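Alr4995 protein (Nostoc sp., PDB 6LRF) is a bifunctional enzyme with arginine dihydrolase and ornithine cyclodeaminase activities, probably working in cyanobacterial arginine metabolism. Local coordinates at residues Val221-Ser233 and Gly244-Leu256. Sequence-based numbering, arbitrary orientation.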
ATOM      1  N   VAL B 221     -46.590  -9.786  19.602  1.00 35.03           N
ATOM      2  CA  VAL B 221     -47.811  -9.385  20.292  1.00 31.59           C
ATOM      3  C   VAL B 221     -47.722  -9.794  21.756  1.00 38.52           C
ATOM      4  O   VAL B 221     -47.395 -10.937  22.076  1.00 39.93           O
ATOM      5  CB  VAL B 221     -49.051  -9.999  19.632  1.00 36.42           C
ATOM      6  CG1 VAL B 221     -50.311  -9.545  20.343  1.00 38.47           C
ATOM      7  CG2 VAL B 221     -49.103  -9.595  18.168  1.00 33.05           C
ATOM      8  N   ASN B 222     -47.978  -8.839  22.642  1.00 34.21           N
ATOM      9  CA  ASN B 222     -47.921  -9.069  24.074  1.00 35.97           C
ATOM     10  C   ASN B 222     -49.319  -9.006  24.655  1.00 45.42           C
ATOM     11  O   ASN B 222     -49.982  -7.970  24.562  1.00 46.08           O
ATOM     12  CB  ASN B 222     -47.011  -8.034  24.751  1.00 35.38           C
ATOM     13  CG  ASN B 222     -46.783  -8.316  26.233  1.00 42.91           C
ATOM     14  OD1 ASN B 222     -46.648  -7.389  27.041  1.00 39.53           O
ATOM     15  ND2 ASN B 222     -46.728  -9.599  26.595  1.00 42.25           N
ATOM     16  N   VAL B 223     -49.777 -10.120  25.220  1.00 39.86           N
ATOM     17  CA  VAL B 223     -51.027 -10.139  25.971  1.00 44.38           C
ATOM     18  C   VAL B 223     -50.718 -10.547  27.415  1.00 43.51           C
ATOM     19  O   VAL B 223     -50.560 -11.731  27.719  1.00 44.27           O
ATOM     20  CB  VAL B 223     -52.059 -11.088  25.341  1.00 44.19           C
ATOM     21  CG1 VAL B 223     -53.467 -10.653  25.719  1.00 52.34           C
ATOM     22  CG2 VAL B 223     -51.918 -11.086  23.829  1.00 43.54           C
ATOM     23  N   GLU B 224     -50.628  -9.545  28.285  1.00 46.17           N
ATOM     24  CA  GLU B 224     -50.050  -9.657  29.636  1.00 50.98           C
ATOM     25  C   GLU B 224     -48.783 -10.513  29.652  1.00 50.98           C
ATOM     26  O   GLU B 224     -47.708 -10.025  29.314  1.00 45.05           O
ATOM     27  CB  GLU B 224     -51.076 -10.203  30.642  1.00 56.42           C
ATOM     28  CG  GLU B 224     -50.567 -10.373  32.114  1.00 65.94           C
ATOM     29  CD  GLU B 224     -49.506  -9.341  32.557  1.00 72.49           C
ATOM     30  OE1 GLU B 224     -49.745  -8.119  32.400  1.00 72.97           O
ATOM     31  OE2 GLU B 224     -48.440  -9.748  33.092  1.00 64.37           O
ATOM     32  N   SER B 225     -48.898 -11.782  30.034  1.00 49.78           N
ATOM     33  CA  SER B 225     -47.708 -12.612  30.170  1.00 51.43           C
ATOM     34  C   SER B 225     -47.496 -13.503  28.967  1.00 45.01           C
ATOM     35  O   SER B 225     -46.553 -14.283  28.932  1.00 46.33           O
ATOM     36  CB  SER B 225     -47.781 -13.443  31.450  1.00 54.87           C
ATOM     37  OG  SER B 225     -47.476 -12.622  32.564  1.00 56.71           O
ATOM     38  N   ILE B 226     -48.370 -13.371  27.976  1.00 41.92           N
ATOM     39  CA  ILE B 226     -48.195 -14.091  26.724  1.00 41.75           C
ATOM     40  C   ILE B 226     -47.431 -13.229  25.721  1.00 47.10           C
ATOM     41  O   ILE B 226     -47.673 -12.020  25.618  1.00 41.13           O
ATOM     42  CB  ILE B 226     -49.538 -14.494  26.100  1.00 43.48           C
ATOM     43  CG1 ILE B 226     -50.471 -15.080  27.162  1.00 51.84           C
ATOM     44  CG2 ILE B 226     -49.320 -15.434  24.925  1.00 43.24           C
ATOM     45  CD1 ILE B 226     -49.856 -16.149  28.026  1.00 52.49           C
ATOM     46  N   VAL B 227     -46.498 -13.845  24.999  1.00 46.22           N
ATOM     47  CA  VAL B 227     -45.885 -13.188  23.852  1.00 44.99           C
ATOM     48  C   VAL B 227     -45.990 -14.090  22.632  1.00 47.05           C
ATOM     49  O   VAL B 227     -45.483 -15.210  22.621  1.00 50.86           O
ATOM     50  CB  VAL B 227     -44.410 -12.796  24.119  1.00 46.23           C
ATOM     51  CG1 VAL B 227     -44.362 -11.575  25.019  1.00 44.05           C
ATOM     52  CG2 VAL B 227     -43.623 -13.952  24.735  1.00 44.95           C
ATOM     53  N   ILE B 228     -46.694 -13.602  21.618  1.00 44.07           N
ATOM     54  CA  ILE B 228     -46.876 -14.339  20.377  1.00 43.65           C
ATOM     55  C   ILE B 228     -45.953 -13.774  19.312  1.00 47.56           C
ATOM     56  O   ILE B 228     -45.777 -12.553  19.213  1.00 43.60           O
ATOM     57  CB  ILE B 228     -48.323 -14.265  19.874  1.00 39.19           C
ATOM     58  CG1 ILE B 228     -49.297 -14.655  20.987  1.00 48.99           C
ATOM     59  CG2 ILE B 228     -48.510 -15.157  18.659  1.00 39.99           C
ATOM     60  CD1 ILE B 228     -50.735 -14.244  20.704  1.00 42.48           C
HETATM   61  N   MSE B 229     -45.373 -14.655  18.506  1.00 46.92           N
HETATM   62  CA  MSE B 229     -44.423 -14.228  17.493  1.00 49.85           C
HETATM   63  C   MSE B 229     -44.172 -15.291  16.449  1.00 49.76           C
HETATM   64  O   MSE B 229     -44.681 -16.404  16.547  1.00 52.31           O
HETATM   65  CB  MSE B 229     -43.104 -13.849  18.153  1.00 54.04           C
HETATM   66  CG  MSE B 229     -42.711 -14.798  19.276  1.00 56.83           C
HETATM   67 SE   MSE B 229     -40.893 -14.424  19.835  1.00 97.81          SE
HETATM   68  CE  MSE B 229     -40.073 -14.533  18.068  1.00 60.82           C
ATOM     69  N   ASN B 230     -43.353 -14.942  15.463  1.00 48.68           N
ATOM     70  CA  ASN B 230     -43.033 -15.844  14.370  1.00 51.99           C
ATOM     71  C   ASN B 230     -42.196 -17.046  14.819  1.00 57.04           C
ATOM     72  O   ASN B 230     -42.682 -18.180  14.820  1.00 57.00           O
ATOM     73  CB  ASN B 230     -42.300 -15.088  13.264  1.00 51.75           C
ATOM     74  CG  ASN B 230     -41.884 -15.993  12.122  1.00 51.83           C
ATOM     75  OD1 ASN B 230     -42.634 -16.880  11.711  1.00 47.93           O
ATOM     76  ND2 ASN B 230     -40.672 -15.790  11.619  1.00 55.05           N
ATOM     77  N   LYS B 231     -40.944 -16.790  15.195  1.00 55.25           N
ATOM     78  CA  LYS B 231     -39.988 -17.852  15.519  1.00 56.40           C
ATOM     79  C   LYS B 231     -38.929 -17.343  16.482  1.00 59.99           C
ATOM     80  O   LYS B 231     -38.275 -16.335  16.203  1.00 62.45           O
ATOM     81  CB  LYS B 231     -39.319 -18.391  14.242  1.00 59.39           C
ATOM     82  CG  LYS B 231     -39.462 -19.897  14.030  1.00 64.24           C
ATOM     83  CD  LYS B 231     -39.517 -20.253  12.534  1.00 63.16           C
ATOM     84  CE  LYS B 231     -40.942 -20.078  11.980  1.00 60.65           C
ATOM     85  NZ  LYS B 231     -41.115 -20.465  10.551  1.00 59.05           N
ATOM     86  N   ALA B 232     -38.759 -18.035  17.608  1.00 56.82           N
ATOM     87  CA  ALA B 232     -37.780 -17.633  18.622  1.00 59.46           C
ATOM     88  C   ALA B 232     -36.660 -18.664  18.792  1.00 54.82           C
ATOM     89  O   ALA B 232     -36.892 -19.865  18.687  1.00 54.36           O
ATOM     90  CB  ALA B 232     -38.478 -17.393  19.966  1.00 52.02           C
ATOM     91  N   SER B 233     -35.448 -18.183  19.058  1.00 58.01           N
ATOM     92  CA  SER B 233     -34.319 -19.053  19.383  1.00 53.96           C
ATOM     93  C   SER B 233     -34.481 -19.678  20.772  1.00 57.24           C
ATOM     94  O   SER B 233     -35.278 -19.199  21.587  1.00 54.06           O
ATOM     95  CB  SER B 233     -33.012 -18.266  19.334  1.00 52.65           C
ATOM     96  OG  SER B 233     -32.899 -17.428  20.475  1.00 47.36           O
ATOM     97  N   GLY B 244     -40.542 -14.844  33.250  1.00 55.06           N
ATOM     98  CA  GLY B 244     -41.947 -15.165  33.433  1.00 51.54           C
ATOM     99  C   GLY B 244     -42.904 -14.954  32.269  1.00 51.88           C
ATOM    100  O   GLY B 244     -44.114 -15.023  32.464  1.00 54.00           O
ATOM    101  N   PHE B 245     -42.385 -14.695  31.071  1.00 53.63           N
ATOM    102  CA  PHE B 245     -43.226 -14.618  29.875  1.00 51.39           C
ATOM    103  C   PHE B 245     -43.445 -16.005  29.270  1.00 52.78           C
ATOM    104  O   PHE B 245     -42.516 -16.810  29.213  1.00 50.67           O
ATOM    105  CB  PHE B 245     -42.603 -13.708  28.812  1.00 49.25           C
ATOM    106  CG  PHE B 245     -42.654 -12.251  29.146  1.00 48.68           C
ATOM    107  CD1 PHE B 245     -43.856 -11.559  29.108  1.00 48.11           C
ATOM    108  CD2 PHE B 245     -41.496 -11.562  29.475  1.00 48.76           C
ATOM    109  CE1 PHE B 245     -43.908 -10.204  29.407  1.00 44.39           C
ATOM    110  CE2 PHE B 245     -41.537 -10.208  29.772  1.00 45.73           C
ATOM    111  CZ  PHE B 245     -42.748  -9.528  29.739  1.00 41.42           C
ATOM    112  N   GLN B 246     -44.663 -16.278  28.804  1.00 50.30           N
ATOM    113  CA  GLN B 246     -44.933 -17.518  28.085  1.00 51.39           C
ATOM    114  C   GLN B 246     -44.881 -17.259  26.586  1.00 48.26           C
ATOM    115  O   GLN B 246     -45.614 -16.415  26.060  1.00 44.47           O
ATOM    116  CB  GLN B 246     -46.292 -18.121  28.478  1.00 48.83           C
ATOM    117  CG  GLN B 246     -46.873 -19.005  27.380  1.00 51.51           C
ATOM    118  CD  GLN B 246     -48.182 -19.700  27.745  1.00 63.22           C
ATOM    119  OE1 GLN B 246     -49.066 -19.118  28.385  1.00 62.82           O
ATOM    120  NE2 GLN B 246     -48.321 -20.951  27.305  1.00 65.46           N
ATOM    121  N   VAL B 247     -44.010 -17.995  25.903  1.00 46.29           N
ATOM    122  CA  VAL B 247     -43.771 -17.766  24.485  1.00 48.00           C
ATOM    123  C   VAL B 247     -44.585 -18.676  23.575  1.00 52.86           C
ATOM    124  O   VAL B 247     -44.378 -19.886  23.549  1.00 53.24           O
ATOM    125  CB  VAL B 247     -42.289 -17.947  24.135  1.00 50.11           C
ATOM    126  CG1 VAL B 247     -42.090 -17.841  22.627  1.00 47.45           C
ATOM    127  CG2 VAL B 247     -41.434 -16.923  24.888  1.00 49.39           C
ATOM    128  N   LEU B 248     -45.503 -18.075  22.823  1.00 52.72           N
ATOM    129  CA  LEU B 248     -46.265 -18.773  21.789  1.00 50.42           C
ATOM    130  C   LEU B 248     -45.699 -18.448  20.412  1.00 51.47           C
ATOM    131  O   LEU B 248     -45.582 -17.279  20.041  1.00 53.33           O
ATOM    132  CB  LEU B 248     -47.745 -18.378  21.843  1.00 51.58           C
ATOM    133  CG  LEU B 248     -48.733 -19.080  22.780  1.00 56.30           C
ATOM    134  CD1 LEU B 248     -48.150 -19.334  24.152  1.00 53.47           C
ATOM    135  CD2 LEU B 248     -50.004 -18.263  22.905  1.00 46.86           C
ATOM    136  N   GLU B 249     -45.341 -19.470  19.650  1.00 51.36           N
ATOM    137  CA  GLU B 249     -44.904 -19.252  18.277  1.00 53.34           C
ATOM    138  C   GLU B 249     -46.036 -19.597  17.318  1.00 53.46           C
ATOM    139  O   GLU B 249     -47.017 -20.228  17.706  1.00 56.68           O
ATOM    140  CB  GLU B 249     -43.654 -20.080  17.962  1.00 53.70           C
ATOM    141  CG  GLU B 249     -42.449 -19.720  18.820  1.00 58.29           C
ATOM    142  CD  GLU B 249     -41.298 -20.709  18.677  1.00 62.11           C
ATOM    143  OE1 GLU B 249     -41.463 -21.881  19.079  1.00 62.86           O
ATOM    144  OE2 GLU B 249     -40.225 -20.311  18.169  1.00 60.46           O
ATOM    145  N   THR B 250     -45.903 -19.147  16.074  1.00 57.37           N
ATOM    146  CA  THR B 250     -46.821 -19.494  14.989  1.00 57.12           C
ATOM    147  C   THR B 250     -46.190 -19.004  13.691  1.00 55.04           C
ATOM    148  O   THR B 250     -45.817 -17.832  13.579  1.00 53.86           O
ATOM    149  CB  THR B 250     -48.259 -18.887  15.172  1.00 57.60           C
ATOM    150  OG1 THR B 250     -49.044 -19.121  13.991  1.00 55.08           O
ATOM    151  CG2 THR B 250     -48.211 -17.377  15.463  1.00 49.24           C
ATOM    152  N   PRO B 251     -46.043 -19.906  12.711  1.00 54.09           N
ATOM    153  CA  PRO B 251     -45.377 -19.526  11.463  1.00 50.74           C
ATOM    154  C   PRO B 251     -46.120 -18.403  10.749  1.00 46.15           C
ATOM    155  O   PRO B 251     -47.349 -18.470  10.625  1.00 44.86           O
ATOM    156  CB  PRO B 251     -45.401 -20.822  10.640  1.00 49.23           C
ATOM    157  CG  PRO B 251     -46.542 -21.593  11.178  1.00 47.04           C
ATOM    158  CD  PRO B 251     -46.593 -21.270  12.652  1.00 52.69           C
ATOM    159  N   LEU B 252     -45.374 -17.383  10.315  1.00 44.66           N
ATOM    160  CA  LEU B 252     -45.922 -16.234   9.594  1.00 47.01           C
ATOM    161  C   LEU B 252     -45.000 -15.867   8.441  1.00 44.03           C
ATOM    162  O   LEU B 252     -44.908 -14.701   8.055  1.00 38.16           O
ATOM    163  CB  LEU B 252     -46.098 -15.028  10.525  1.00 41.32           C
ATOM    164  CG  LEU B 252     -47.155 -15.119  11.625  1.00 42.30           C
ATOM    165  CD1 LEU B 252     -46.851 -14.128  12.739  1.00 43.06           C
ATOM    166  CD2 LEU B 252     -48.551 -14.874  11.058  1.00 41.45           C
ATOM    167  N   THR B 253     -44.321 -16.872   7.895  1.00 44.32           N
ATOM    168  CA  THR B 253     -43.308 -16.658   6.856  1.00 43.12           C
ATOM    169  C   THR B 253     -43.864 -16.000   5.593  1.00 43.06           C
ATOM    170  O   THR B 253     -43.143 -15.293   4.892  1.00 41.93           O
ATOM    171  CB  THR B 253     -42.622 -17.992   6.455  1.00 47.84           C
ATOM    172  OG1 THR B 253     -43.599 -18.908   5.936  1.00 48.61           O
ATOM    173  CG2 THR B 253     -41.909 -18.621   7.661  1.00 41.25           C
ATOM    174  N   GLU B 254     -45.143 -16.222   5.308  1.00 43.51           N
ATOM    175  CA  GLU B 254     -45.760 -15.639   4.116  1.00 45.83           C
ATOM    176  C   GLU B 254     -45.918 -14.124   4.246  1.00 45.32           C
ATOM    177  O   GLU B 254     -46.060 -13.412   3.249  1.00 45.86           O
ATOM    178  CB  GLU B 254     -47.123 -16.285   3.850  1.00 46.74           C
ATOM    179  CG  GLU B 254     -47.494 -16.364   2.382  1.00 54.64           C
ATOM    180  CD  GLU B 254     -46.485 -17.164   1.566  1.00 60.87           C
ATOM    181  OE1 GLU B 254     -45.822 -18.068   2.131  1.00 56.24           O
ATOM    182  OE2 GLU B 254     -46.354 -16.884   0.352  1.00 65.00           O
ATOM    183  N   PHE B 255     -45.902 -13.621   5.475  1.00 42.69           N
ATOM    184  CA  PHE B 255     -46.037 -12.185   5.659  1.00 45.30           C
ATOM    185  C   PHE B 255     -44.667 -11.562   5.846  1.00 41.34           C
ATOM    186  O   PHE B 255     -44.493 -10.363   5.603  1.00 42.04           O
ATOM    187  CB  PHE B 255     -46.970 -11.867   6.830  1.00 39.05           C
ATOM    188  CG  PHE B 255     -48.392 -12.248   6.564  1.00 41.09           C
ATOM    189  CD1 PHE B 255     -49.207 -11.431   5.790  1.00 38.15           C
ATOM    190  CD2 PHE B 255     -48.908 -13.445   7.050  1.00 42.24           C
ATOM    191  CE1 PHE B 255     -50.529 -11.791   5.523  1.00 37.31           C
ATOM    192  CE2 PHE B 255     -50.223 -13.809   6.781  1.00 44.34           C
ATOM    193  CZ  PHE B 255     -51.032 -12.977   6.018  1.00 39.92           C
ATOM    194  N   LEU B 256     -43.688 -12.380   6.237  1.00 39.36           N
ATOM    195  CA  LEU B 256     -42.302 -11.914   6.284  1.00 43.45           C
ATOM    196  C   LEU B 256     -41.846 -11.520   4.884  1.00 42.70           C
ATOM    197  O   LEU B 256     -40.892 -10.768   4.736  1.00 45.33           O
ATOM    198  CB  LEU B 256     -41.366 -12.977   6.868  1.00 44.36           C
ATOM    199  CG  LEU B 256     -40.843 -12.752   8.293  1.00 47.28           C
ATOM    200  CD1 LEU B 256     -41.905 -13.090   9.324  1.00 45.10           C
ATOM    201  CD2 LEU B 256     -39.550 -13.532   8.567  1.00 43.73           C
TER
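The Phe-245 ring turns an edge to the turn Val-223–Ile-226: Glu-224 O lies in the ring plane, 3.8 Å from CE1. Asn-222 ND2 and Val-227 CG1 approach that ring obliquely, the Asn-222 amide plane standing 73° from it. The same ND2 donates to Glu-224 O and, at 2.8 Å, to Ile-226 O, which Val-223 N reaches from the opposite face of its carbonyl plane; these bonds tie the amide across the type II' turn. Strands 226-229 and 246-249 run parallel, their axes 24° apart: Gln-246 N bonds to Ser-225 O and Leu-248 N to Val-227 O, alternating with Val-227 N to Gln-246 O and Met-229 N to Leu-248 O. Ile-226 CG2 meets Leu-248 CD2 at 3.5 Å, with Ile-47 of helix 34-49 packed on Leu-248; on the other sheet face Val-227 CG2 touches Val-247 CG2, beside Leu-240 of helix 234-242.

The ladder ends in a weak bond from Thr-250 N to Met-229 O, and side chains add two links. Asn-230 directs OD1 to Leu-252 N (3.1 Å), because chi1 of 177° carries CG opposite the main-chain nitrogen, while ND2 binds Asn-215 O and lies against Leu-256 CD1. An alanine here would probably leave Leu-252 N without its acceptor and Asn-215 O without this donor. Glu-249, extended beyond CG, offers the anti lone pair of OE2 to Ala-232 N in an almost straight bond (2.8 Å), fixing the backbone just before helix 234-242. Parallel strands joined through that helix define a beta-alpha-beta unit, here within the region related to dimethylarginine dimethylhydrolases of the guanidino-group-modifying enzyme (GME) family.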